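Local coordinates for protein putative archaeal ammonia monooxygenase subunit B (Candidatus Nitrosocaldus yellowstonii, PDB 4O65) that forms the cupredoxin domain of a putative ammonia monooxygenase B subunit, binds copper and probably takes part in archaeal ammonia oxidation, at residues L7-F19 / A127-G141. Residues are numbered along the deposited sequence; the frame is centred on the assembly and turned at random.
Sequences LQSRFVKIEDETF and AHTQLNIASVGPGLG. Unlike the reference sequence in segment 127-141: I133 (reference Val). With CU (copper (II) ion), chain B; SO4 (sulfate ion), chain C.
Strand 12-15 lies over strand 127-133 at an axis distance of 8.6 Å and runs nearly antiparallel to it (161°), the two sheets of the cupredoxin sandwich meeting face to face. One backbone bond joins the segments, from L140 N to L7 O (2.8 Å). I14 fills the middle. With CG1 turned away from its own carbonyl (chi1 -67°) and the chain extended beyond, I14 puts CD1 3.5 Å from G139 O and against L131 CB. G139 and G141 present bare backbone here, which lets S9 and I14 come close. Further along, V12 CG1 meets L131 CD2 at 3.6 Å, the side chains crossing at about a right angle. I133 CD1 touches V12 CG2 and S9 OG. At the outer end V136 CG1 sits over one face of the F11 ring, offset toward its rim, 4.1 Å from the centroid.

The polar grip is at E17. Its OE1 accepts from T129 N (2.8 Å), nearly along its C-O axis, and from T129 OG1 (2.7 Å) on its anti lone pair. Y113 also bonds T129 OG1. Next to T129, H128 binds copper through NE2 and donates its ND1 N-H to G141 O (2.6 Å), which lies almost in the imidazole plane. H126 is the other protein ligand. E17 thus holds the backbone beside a copper ligand, while the G141 carbonyl probably fixes the rotation of that ligand's ring.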
loop_
_atom_site.group_PDB
_atom_site.type_symbol
_atom_site.label_atom_id
_atom_site.label_comp_id
_atom_site.label_asym_id
_atom_site.label_seq_id
_atom_site.Cartn_x
_atom_site.Cartn_y
_atom_site.Cartn_z
ATOM N N LEU A 7 15.950 9.860 6.409
ATOM C CA LEU A 7 14.593 9.504 6.806
ATOM C C LEU A 7 14.465 8.043 7.236
ATOM O O LEU A 7 13.388 7.613 7.629
ATOM C CB LEU A 7 13.624 9.809 5.679
ATOM C CG LEU A 7 13.548 11.310 5.307
ATOM C CD1 LEU A 7 12.665 11.352 4.064
ATOM C CD2 LEU A 7 12.876 11.999 6.478
ATOM N N GLN A 8 15.574 7.285 7.166
ATOM C CA GLN A 8 15.563 5.921 7.724
ATOM C C GLN A 8 15.691 5.931 9.262
ATOM O O GLN A 8 16.439 6.759 9.841
ATOM C CB GLN A 8 16.767 5.116 7.192
ATOM C CG GLN A 8 16.690 4.908 5.654
ATOM C CD GLN A 8 16.012 3.573 5.263
ATOM O OE1 GLN A 8 15.445 2.836 6.103
ATOM N NE2 GLN A 8 16.121 3.227 3.975
ATOM N N SER A 9 14.984 4.995 9.890
ATOM C CA SER A 9 15.225 4.712 11.297
ATOM C C SER A 9 16.623 4.121 11.455
ATOM O O SER A 9 17.087 3.380 10.586
ATOM C CB SER A 9 14.197 3.695 11.785
ATOM O OG SER A 9 14.498 3.310 13.131
ATOM N N ARG A 10 17.303 4.471 12.542
ATOM C CA ARG A 10 18.568 3.779 12.886
ATOM C C ARG A 10 18.340 2.423 13.515
ATOM O O ARG A 10 19.291 1.587 13.568
ATOM C CB ARG A 10 19.371 4.617 13.874
ATOM C CG ARG A 10 19.742 6.016 13.371
ATOM C CD ARG A 10 19.947 6.190 11.870
ATOM N NE ARG A 10 20.355 7.569 11.602
ATOM C CZ ARG A 10 19.953 8.356 10.594
ATOM N NH1 ARG A 10 19.050 7.966 9.674
ATOM N NH2 ARG A 10 20.459 9.589 10.536
ATOM N N PHE A 11 17.100 2.150 13.915
ATOM C CA PHE A 11 16.779 0.885 14.589
ATOM C C PHE A 11 16.526 -0.232 13.577
ATOM O O PHE A 11 16.963 -1.365 13.787
ATOM C CB PHE A 11 15.554 1.020 15.476
ATOM C CG PHE A 11 15.807 1.664 16.833
ATOM C CD1 PHE A 11 16.718 2.716 16.982
ATOM C CD2 PHE A 11 15.041 1.290 17.951
ATOM C CE1 PHE A 11 16.922 3.326 18.243
ATOM C CE2 PHE A 11 15.247 1.882 19.201
ATOM C CZ PHE A 11 16.183 2.911 19.339
ATOM N N VAL A 12 15.765 0.065 12.516
ATOM C CA VAL A 12 15.448 -0.968 11.477
ATOM C C VAL A 12 15.504 -0.232 10.154
ATOM O O VAL A 12 14.803 0.787 9.978
ATOM C CB VAL A 12 14.032 -1.616 11.664
ATOM C CG1 VAL A 12 13.737 -2.624 10.517
ATOM C CG2 VAL A 12 13.840 -2.272 13.048
ATOM N N LYS A 13 16.318 -0.723 9.212
ATOM C CA LYS A 13 16.448 -0.062 7.896
ATOM C C LYS A 13 15.522 -0.720 6.911
ATOM O O LYS A 13 15.317 -1.939 6.956
ATOM C CB LYS A 13 17.903 -0.189 7.399
ATOM C CG LYS A 13 18.193 0.705 6.207
ATOM C CD LYS A 13 19.712 0.961 5.976
ATOM C CE LYS A 13 19.809 1.901 4.771
ATOM N NZ LYS A 13 21.143 1.893 4.119
ATOM N N ILE A 14 14.976 0.069 6.001
ATOM C CA ILE A 14 14.127 -0.454 4.904
ATOM C C ILE A 14 15.086 -0.537 3.696
ATOM O O ILE A 14 15.583 0.501 3.208
ATOM C CB ILE A 14 13.031 0.565 4.613
ATOM C CG1 ILE A 14 12.090 0.633 5.842
ATOM C CG2 ILE A 14 12.253 0.212 3.296
ATOM C CD1 ILE A 14 11.140 1.870 5.722
ATOM N N GLU A 15 15.413 -1.758 3.288
ATOM C CA GLU A 15 16.399 -1.964 2.244
ATOM C C GLU A 15 15.796 -2.617 0.974
ATOM O O GLU A 15 14.729 -3.268 1.039
ATOM C CB GLU A 15 17.528 -2.855 2.782
ATOM C CG GLU A 15 18.214 -2.230 4.035
ATOM C CD GLU A 15 19.442 -3.006 4.490
ATOM O OE1 GLU A 15 19.893 -3.955 3.780
ATOM O OE2 GLU A 15 19.943 -2.687 5.586
ATOM N N ASP A 16 16.462 -2.371 -0.164
ATOM C CA ASP A 16 16.101 -3.078 -1.427
ATOM C C ASP A 16 14.657 -2.831 -1.840
ATOM O O ASP A 16 13.986 -3.710 -2.393
ATOM C CB ASP A 16 16.404 -4.540 -1.258
ATOM C CG ASP A 16 17.911 -4.755 -0.958
ATOM O OD1 ASP A 16 18.719 -4.241 -1.706
ATOM O OD2 ASP A 16 18.231 -5.270 0.075
ATOM N N GLU A 17 14.183 -1.622 -1.565
ATOM C CA GLU A 17 12.772 -1.288 -1.887
ATOM C C GLU A 17 12.585 -1.311 -3.428
ATOM O O GLU A 17 13.439 -0.764 -4.173
ATOM C CB GLU A 17 12.485 0.059 -1.314
ATOM C CG GLU A 17 11.057 0.540 -1.567
ATOM C CD GLU A 17 10.899 1.975 -1.148
ATOM O OE1 GLU A 17 10.026 2.264 -0.312
ATOM O OE2 GLU A 17 11.638 2.840 -1.668
ATOM N N THR A 18 11.501 -1.968 -3.935
ATOM C CA THR A 18 11.285 -2.007 -5.370
ATOM C C THR A 18 9.819 -1.697 -5.580
ATOM O O THR A 18 9.020 -2.191 -4.796
ATOM C CB THR A 18 11.536 -3.415 -5.952
ATOM O OG1 THR A 18 12.912 -3.740 -5.750
ATOM C CG2 THR A 18 11.209 -3.410 -7.429
ATOM N N PHE A 19 9.498 -0.919 -6.619
ATOM C CA PHE A 19 8.114 -0.605 -6.932
ATOM C C PHE A 19 7.820 -1.291 -8.249
ATOM O O PHE A 19 8.632 -1.213 -9.218
ATOM C CB PHE A 19 7.933 0.908 -7.116
ATOM C CG PHE A 19 8.094 1.687 -5.836
ATOM C CD1 PHE A 19 9.364 2.009 -5.362
ATOM C CD2 PHE A 19 6.969 2.084 -5.120
ATOM C CE1 PHE A 19 9.515 2.721 -4.177
ATOM C CE2 PHE A 19 7.106 2.795 -3.905
ATOM C CZ PHE A 19 8.394 3.114 -3.458
ATOM N N ALA A 127 5.979 8.241 -3.432
ATOM C CA ALA A 127 5.582 7.207 -2.477
ATOM C C ALA A 127 6.796 6.563 -1.838
ATOM O O ALA A 127 7.814 6.340 -2.530
ATOM C CB ALA A 127 4.826 6.114 -3.242
ATOM N N HIS A 128 6.641 6.194 -0.558
ATOM C CA HIS A 128 7.720 5.573 0.228
ATOM C C HIS A 128 7.132 4.479 1.032
ATOM O O HIS A 128 6.027 4.611 1.613
ATOM C CB HIS A 128 8.273 6.544 1.274
ATOM C CG HIS A 128 8.854 7.823 0.715
ATOM N ND1 HIS A 128 10.193 8.125 0.802
ATOM C CD2 HIS A 128 8.220 8.974 0.168
ATOM C CE1 HIS A 128 10.410 9.375 0.269
ATOM N NE2 HIS A 128 9.206 9.887 -0.100
ATOM N N THR A 129 7.894 3.409 1.182
ATOM C CA THR A 129 7.552 2.469 2.270
ATOM C C THR A 129 7.653 3.210 3.608
ATOM O O THR A 129 8.657 3.884 3.876
ATOM C CB THR A 129 8.551 1.292 2.315
ATOM O OG1 THR A 129 8.471 0.586 1.069
ATOM C CG2 THR A 129 8.167 0.330 3.440
ATOM N N GLN A 130 6.644 3.055 4.469
ATOM C CA GLN A 130 6.743 3.621 5.827
ATOM C C GLN A 130 6.724 2.514 6.869
ATOM O O GLN A 130 5.784 1.701 6.927
ATOM C CB GLN A 130 5.497 4.537 6.043
ATOM C CG GLN A 130 5.503 5.134 7.460
ATOM C CD GLN A 130 4.395 6.117 7.722
ATOM O OE1 GLN A 130 3.897 6.253 8.915
ATOM N NE2 GLN A 130 4.000 6.827 6.703
ATOM N N LEU A 131 7.779 2.442 7.697
ATOM C CA LEU A 131 7.772 1.472 8.783
ATOM C C LEU A 131 7.441 2.209 10.050
ATOM O O LEU A 131 7.962 3.321 10.256
ATOM C CB LEU A 131 9.194 0.857 8.890
ATOM C CG LEU A 131 9.319 -0.212 9.986
ATOM C CD1 LEU A 131 8.438 -1.414 9.682
ATOM C CD2 LEU A 131 10.815 -0.594 10.207
ATOM N N ASN A 132 6.571 1.647 10.911
ATOM C CA ASN A 132 6.398 2.179 12.263
ATOM C C ASN A 132 6.838 1.177 13.274
ATOM O O ASN A 132 6.336 0.059 13.282
ATOM C CB ASN A 132 4.973 2.599 12.542
ATOM C CG ASN A 132 4.755 4.033 12.085
ATOM O OD1 ASN A 132 5.166 5.042 12.772
ATOM N ND2 ASN A 132 4.299 4.122 10.896
ATOM N N ILE A 133 7.846 1.564 14.051
ATOM C CA ILE A 133 8.375 0.685 15.076
ATOM C C ILE A 133 7.657 1.077 16.370
ATOM O O ILE A 133 7.735 2.248 16.798
ATOM C CB ILE A 133 9.885 0.873 15.253
ATOM C CG1 ILE A 133 10.584 0.581 13.897
ATOM C CG2 ILE A 133 10.356 -0.031 16.433
ATOM C CD1 ILE A 133 12.016 1.051 13.839
ATOM N N ALA A 134 6.960 0.110 16.991
ATOM C CA ALA A 134 6.146 0.407 18.210
ATOM C C ALA A 134 7.084 0.941 19.277
ATOM O O ALA A 134 8.162 0.349 19.527
ATOM C CB ALA A 134 5.486 -0.891 18.719
ATOM N N SER A 135 6.681 2.067 19.891
ATOM C CA SER A 135 7.413 2.722 21.001
ATOM C C SER A 135 8.650 3.506 20.540
ATOM O O SER A 135 9.384 4.078 21.352
ATOM C CB SER A 135 7.807 1.747 22.161
ATOM O OG SER A 135 9.053 1.060 21.934
ATOM N N VAL A 136 8.880 3.517 19.224
ATOM C CA VAL A 136 10.078 4.221 18.718
ATOM C C VAL A 136 9.699 5.324 17.729
ATOM O O VAL A 136 10.057 6.499 17.970
ATOM C CB VAL A 136 11.065 3.197 18.058
ATOM C CG1 VAL A 136 12.277 3.943 17.537
ATOM C CG2 VAL A 136 11.535 2.195 19.115
ATOM N N GLY A 137 9.029 4.966 16.633
ATOM C CA GLY A 137 8.672 5.954 15.608
ATOM C C GLY A 137 8.856 5.387 14.206
ATOM O O GLY A 137 9.004 4.136 14.016
ATOM N N PRO A 138 8.939 6.300 13.226
ATOM C CA PRO A 138 8.848 5.933 11.811
ATOM C C PRO A 138 10.228 5.791 11.154
ATOM O O PRO A 138 11.283 6.244 11.678
ATOM C CB PRO A 138 8.147 7.165 11.180
ATOM C CG PRO A 138 8.775 8.331 11.993
ATOM C CD PRO A 138 8.785 7.765 13.420
ATOM N N GLY A 139 10.212 5.073 10.044
ATOM C CA GLY A 139 11.358 5.083 9.084
ATOM C C GLY A 139 10.723 5.124 7.727
ATOM O O GLY A 139 9.630 4.508 7.498
ATOM N N LEU A 140 11.348 5.849 6.790
ATOM C CA LEU A 140 10.833 5.901 5.419
ATOM C C LEU A 140 11.894 5.375 4.470
ATOM O O LEU A 140 13.090 5.734 4.609
ATOM C CB LEU A 140 10.539 7.342 5.006
ATOM C CG LEU A 140 9.367 8.007 5.773
ATOM C CD1 LEU A 140 9.204 9.428 5.248
ATOM C CD2 LEU A 140 8.074 7.262 5.557
ATOM N N GLY A 141 11.482 4.543 3.523
ATOM C CA GLY A 141 12.436 4.105 2.491
ATOM C C GLY A 141 12.547 5.218 1.437
ATOM O O GLY A 141 11.877 6.262 1.511
HETATM CU CU CU B . 8.872 11.491 -1.228
HETATM S S SO4 C . 23.203 9.113 13.419
HETATM O O1 SO4 C . 21.833 8.860 13.863
HETATM O O2 SO4 C . 23.885 10.051 14.377
HETATM O O3 SO4 C . 23.914 7.802 13.363
HETATM O O4 SO4 C . 23.166 9.696 12.051
HETATM O O HOH W 1 8.083 12.973 0.008
#